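Local coordinates for bifunctional GH43-CE protein (Bacteroides eggerthii, PDB 6MLY), which probably acts as a xylan beta-xylosidase through its family 43 glycoside hydrolase domain and carries a second, carbohydrate esterase domain, at residues Tyr646-Lys651 against Met711-Asn716; Gly677-Thr682 against Leu715-Tyr720. All blocks are in the same frame, centred on the assembly; numbering follows the deposited sequence.

Contact 1. Residues Tyr646-Lys651 against Met711-Asn716; sequences YTIGAK and MLALLN
Leu-714 reaches out from the last turn of helix 709-714 and lodges its two methyl groups against the beta hairpin formed by strands 645-648 and 651-654. Its CB serves as the stem: with CG anti to the carbonyl carbon (chi1 -81°), the side chain runs off the helix and CG splits into two branches that meet different strands. CD1 goes to the returning strand, near CB of Lys-651 at 4.1 Å and beside the backbone carbonyl O of the same residue. CD2 goes to the outgoing strand, where it lies 3.8 Å from the backbone N of Ile-648. The same methyl sits at the edge of the Tyr-646 ring, in its plane and 3.9 Å from CD1 of the tyrosine, and packs against CG1 of Ile-648 at 4.0 Å. Ile-648 and Leu-714 lie alongside one another pointing opposite ways, and the extended chi2 of the isoleucine (-179°) carries its CD1 on to 3.7 Å from CB of Ala-713. At the turn end of the hairpin the Lys-651 and Met-711 side chains run nearly perpendicular, CD of the lysine lying 4.0 Å from CE of the methionine. The methionine chain bends at both chi2 and chi3 to bring this methyl round. Between the strands, Ile-648 to Lys-651 form a type II' beta turn, with Gly-649 at its positive-phi position (phi 52°); the backbone N of Lys-651 donates to O of Ile-648 at 3.1 Å. A polar tie comes from just outside, where Asp-710 OD2 is hydrogen-bonded to the backbone N of Ala-650. The hairpin thus packs on the helix end chiefly through apolar contact, near the surface of the esterase domain, with Leu-714 the buried residue.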
# COMPACT_ATOMS: atom_id res chain seq x y z
N TYR A 646 -24.29 -17.28 -30.13
CA TYR A 646 -25.61 -17.90 -30.22
C TYR A 646 -26.62 -16.89 -30.78
O TYR A 646 -26.44 -15.68 -30.66
CB TYR A 646 -26.04 -18.42 -28.85
CG TYR A 646 -27.00 -19.58 -28.91
CD1 TYR A 646 -28.34 -19.43 -28.58
CD2 TYR A 646 -26.58 -20.84 -29.31
CE1 TYR A 646 -29.23 -20.49 -28.63
CE2 TYR A 646 -27.45 -21.91 -29.37
CZ TYR A 646 -28.78 -21.74 -29.04
OH TYR A 646 -29.66 -22.79 -29.10
N THR A 647 -27.68 -17.42 -31.38
CA THR A 647 -28.70 -16.64 -32.08
C THR A 647 -30.09 -17.19 -31.75
O THR A 647 -30.36 -18.32 -32.10
CB THR A 647 -28.47 -16.69 -33.60
OG1 THR A 647 -27.18 -16.14 -33.85
CG2 THR A 647 -29.51 -15.93 -34.40
N ILE A 648 -30.92 -16.40 -31.07
CA ILE A 648 -32.35 -16.67 -30.94
C ILE A 648 -33.10 -15.57 -31.70
O ILE A 648 -32.79 -14.40 -31.58
CB ILE A 648 -32.79 -16.77 -29.47
CG1 ILE A 648 -32.24 -18.04 -28.80
CG2 ILE A 648 -34.31 -16.70 -29.35
CD1 ILE A 648 -32.64 -18.22 -27.36
N GLY A 649 -34.12 -15.98 -32.46
CA GLY A 649 -34.88 -15.09 -33.30
C GLY A 649 -33.97 -14.26 -34.19
O GLY A 649 -33.18 -14.81 -34.94
N ALA A 650 -34.08 -12.94 -34.07
CA ALA A 650 -33.38 -12.00 -34.94
C ALA A 650 -32.01 -11.61 -34.35
O ALA A 650 -31.17 -11.06 -35.06
CB ALA A 650 -34.25 -10.78 -35.15
N LYS A 651 -31.80 -11.91 -33.07
CA LYS A 651 -30.73 -11.32 -32.29
C LYS A 651 -29.61 -12.34 -32.05
O LYS A 651 -29.83 -13.38 -31.46
CB LYS A 651 -31.32 -10.77 -30.98
CG LYS A 651 -32.33 -9.64 -31.18
CD LYS A 651 -32.14 -8.46 -30.24
CE LYS A 651 -32.58 -7.14 -30.83
NZ LYS A 651 -32.60 -6.06 -29.81
N MET A 711 -33.60 -11.45 -26.60
CA MET A 711 -32.38 -11.11 -25.87
C MET A 711 -32.45 -11.66 -24.43
O MET A 711 -31.45 -12.16 -23.91
CB MET A 711 -32.15 -9.59 -25.84
CG MET A 711 -30.84 -9.15 -25.19
SD MET A 711 -29.33 -9.83 -25.95
CE MET A 711 -29.25 -8.89 -27.47
N LEU A 712 -33.63 -11.60 -23.81
CA LEU A 712 -33.82 -12.12 -22.45
C LEU A 712 -33.51 -13.62 -22.38
O LEU A 712 -33.03 -14.11 -21.36
CB LEU A 712 -35.25 -11.84 -21.98
CG LEU A 712 -35.60 -10.38 -21.70
CD1 LEU A 712 -36.90 -10.30 -20.92
CD2 LEU A 712 -34.47 -9.67 -20.95
N ALA A 713 -33.81 -14.35 -23.47
CA ALA A 713 -33.51 -15.78 -23.56
C ALA A 713 -32.01 -16.00 -23.78
O ALA A 713 -31.43 -16.96 -23.28
CB ALA A 713 -34.32 -16.41 -24.67
N LEU A 714 -31.38 -15.09 -24.54
CA LEU A 714 -29.96 -15.20 -24.86
C LEU A 714 -29.11 -15.06 -23.60
O LEU A 714 -28.03 -15.64 -23.53
CB LEU A 714 -29.58 -14.15 -25.91
CG LEU A 714 -29.91 -14.51 -27.36
CD1 LEU A 714 -29.65 -13.33 -28.28
CD2 LEU A 714 -29.11 -15.72 -27.81
N LEU A 715 -29.59 -14.29 -22.61
CA LEU A 715 -28.82 -14.10 -21.36
C LEU A 715 -29.30 -15.08 -20.28
O LEU A 715 -28.72 -15.12 -19.19
CB LEU A 715 -28.89 -12.63 -20.90
CG LEU A 715 -30.22 -12.10 -20.38
CD1 LEU A 715 -30.44 -12.43 -18.91
CD2 LEU A 715 -30.29 -10.59 -20.57
N ASN A 716 -30.33 -15.87 -20.59
CA ASN A 716 -30.82 -16.94 -19.74
C ASN A 716 -29.87 -18.14 -19.82
O ASN A 716 -29.71 -18.72 -20.89
CB ASN A 716 -32.24 -17.34 -20.14
CG ASN A 716 -32.86 -18.41 -19.27
OD1 ASN A 716 -32.15 -19.14 -18.56
ND2 ASN A 716 -34.17 -18.52 -19.31

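Contact 2. Residues Gly677-Thr682 against Leu715-Tyr720; sequences GPIDMT and LNPITY. With NA (sodium ion), chain H.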
# COMPACT_ATOMS: atom_id res chain seq x y z
N GLY A 677 -29.55 -16.45 -7.80
CA GLY A 677 -29.37 -15.65 -9.00
C GLY A 677 -30.66 -15.55 -9.82
O GLY A 677 -31.49 -16.46 -9.79
N PRO A 678 -30.86 -14.44 -10.55
CA PRO A 678 -31.91 -14.37 -11.57
C PRO A 678 -31.47 -15.18 -12.80
O PRO A 678 -30.27 -15.30 -13.05
CB PRO A 678 -32.03 -12.86 -11.85
CG PRO A 678 -30.66 -12.30 -11.55
CD PRO A 678 -30.10 -13.18 -10.44
N ILE A 679 -32.43 -15.75 -13.54
CA ILE A 679 -32.12 -16.65 -14.65
C ILE A 679 -32.96 -16.28 -15.88
O ILE A 679 -32.42 -15.95 -16.94
CB ILE A 679 -32.29 -18.12 -14.21
CG1 ILE A 679 -31.01 -18.68 -13.57
CG2 ILE A 679 -32.74 -19.01 -15.36
CD1 ILE A 679 -30.89 -18.43 -12.08
N ASP A 680 -34.29 -16.35 -15.73
CA ASP A 680 -35.21 -16.16 -16.84
C ASP A 680 -36.02 -14.88 -16.60
O ASP A 680 -36.97 -14.89 -15.82
CB ASP A 680 -36.11 -17.38 -17.02
CG ASP A 680 -37.00 -17.32 -18.25
OD1 ASP A 680 -36.65 -16.60 -19.21
OD2 ASP A 680 -38.03 -18.01 -18.24
N MET A 681 -35.64 -13.80 -17.29
CA MET A 681 -36.25 -12.50 -17.07
C MET A 681 -37.59 -12.41 -17.81
O MET A 681 -38.34 -11.45 -17.62
CB MET A 681 -35.34 -11.35 -17.52
CG MET A 681 -33.89 -11.48 -17.08
SD MET A 681 -33.66 -12.04 -15.37
CE MET A 681 -31.99 -12.69 -15.50
N THR A 682 -37.90 -13.43 -18.63
CA THR A 682 -39.21 -13.55 -19.28
C THR A 682 -40.28 -13.95 -18.25
O THR A 682 -41.47 -13.80 -18.51
CB THR A 682 -39.18 -14.55 -20.45
OG1 THR A 682 -39.09 -15.87 -19.93
CG2 THR A 682 -38.04 -14.31 -21.41
N LEU A 715 -29.59 -14.29 -22.61
CA LEU A 715 -28.82 -14.10 -21.36
C LEU A 715 -29.30 -15.08 -20.28
O LEU A 715 -28.72 -15.12 -19.19
CB LEU A 715 -28.89 -12.63 -20.90
CG LEU A 715 -30.22 -12.10 -20.38
CD1 LEU A 715 -30.44 -12.43 -18.91
CD2 LEU A 715 -30.29 -10.59 -20.57
N ASN A 716 -30.33 -15.87 -20.59
CA ASN A 716 -30.82 -16.94 -19.74
C ASN A 716 -29.87 -18.14 -19.82
O ASN A 716 -29.71 -18.72 -20.89
CB ASN A 716 -32.24 -17.34 -20.14
CG ASN A 716 -32.86 -18.41 -19.27
OD1 ASN A 716 -32.15 -19.14 -18.56
ND2 ASN A 716 -34.17 -18.52 -19.31
N PRO A 717 -29.23 -18.56 -18.70
CA PRO A 717 -28.34 -19.72 -18.71
C PRO A 717 -28.99 -21.04 -19.15
O PRO A 717 -28.31 -21.88 -19.74
CB PRO A 717 -27.86 -19.86 -17.25
CG PRO A 717 -28.13 -18.51 -16.62
CD PRO A 717 -29.31 -17.93 -17.37
N ILE A 718 -30.29 -21.22 -18.87
CA ILE A 718 -31.04 -22.45 -19.19
C ILE A 718 -30.84 -22.81 -20.68
O ILE A 718 -30.62 -23.96 -21.01
CB ILE A 718 -32.53 -22.33 -18.82
CG1 ILE A 718 -32.74 -22.41 -17.30
CG2 ILE A 718 -33.37 -23.36 -19.55
CD1 ILE A 718 -34.19 -22.25 -16.85
N THR A 719 -30.90 -21.80 -21.55
CA THR A 719 -30.74 -21.95 -23.00
C THR A 719 -29.60 -22.92 -23.35
O THR A 719 -29.74 -23.69 -24.29
CB THR A 719 -30.49 -20.58 -23.65
OG1 THR A 719 -31.60 -19.75 -23.31
CG2 THR A 719 -30.34 -20.64 -25.16
N TYR A 720 -28.49 -22.88 -22.61
CA TYR A 720 -27.21 -23.46 -23.04
C TYR A 720 -26.86 -24.74 -22.26
O TYR A 720 -25.70 -25.17 -22.29
CB TYR A 720 -26.10 -22.42 -22.89
CG TYR A 720 -26.41 -21.06 -23.49
CD1 TYR A 720 -26.20 -20.81 -24.84
CD2 TYR A 720 -26.93 -20.04 -22.72
CE1 TYR A 720 -26.50 -19.58 -25.40
CE2 TYR A 720 -27.24 -18.80 -23.26
CZ TYR A 720 -27.02 -18.57 -24.61
OH TYR A 720 -27.31 -17.37 -25.17
NA NA H . -23.66 -25.82 -23.02
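CG of Asn-716 stands anti to its backbone N (chi1 -178°), and CG of Asp-680 is likewise turned away from its own N (chi1 -174°). These torsions bring amide and carboxylate together where the loop after strand 671-675 meets the loop that follows helix 709-714. The two planes are 33° apart. ND2 of Asn-716 lies 3.1 Å from OD1 of Asp-680. The other end of the amide turns back on its own chain: OD1 of Asn-716 accepts from the backbone N of Ile-718 at 2.8 Å, closing an Asx turn, with the donor lying above the carbonyl plane. Asp-680 OD1 is itself gripped by the Thr-682 hydroxyl OG1 at 2.6 Å, which comes from above the carboxylate plane, while OD2 forms a salt bridge to Arg-683. Ile-679 packs beside these two polar groups, its CG2 3.8 Å from CD1 of Ile-718, and its carbonyl O receives a CA-H...O contact from Asn-716. On another flank, CE of Met-681 lies 3.8 Å from CD1 of Leu-715. At the far end of 715-720, Tyr-720 O binds the sodium ion. The buried amide and carboxylate thus sit among apolar side chains, each fixed by a bond within its own loop, and the arginine would be expected to stabilise negative charge on Asp-680.

Overall arrangement
Contacts 1 and 2 lie with their centres 10 Å apart in the esterase part and share Leu-715 and Asn-716, where helix 709-714 gives way to the loop. Two side chains of that loop turn back to the helix end: Tyr-720 OH lies 2.5 Å from Leu-714 O, and Thr-719 OG1 2.8 Å from Ala-713 O, both probable hydrogen bonds. The Tyr-646 and Tyr-720 rings meet edge-to-face, joining the hairpin of contact 1 to the loop of contact 2. Tyr-720 O binds the sodium ion at 2.3 Å, together with Thr-639, Asp-722 and Asp-725; the nearest Tyr-646 side-chain atom is about 8 Å from this ion. Both contacts lie away from Asp-143, a predicted catalytic-site residue of the glycoside hydrolase part.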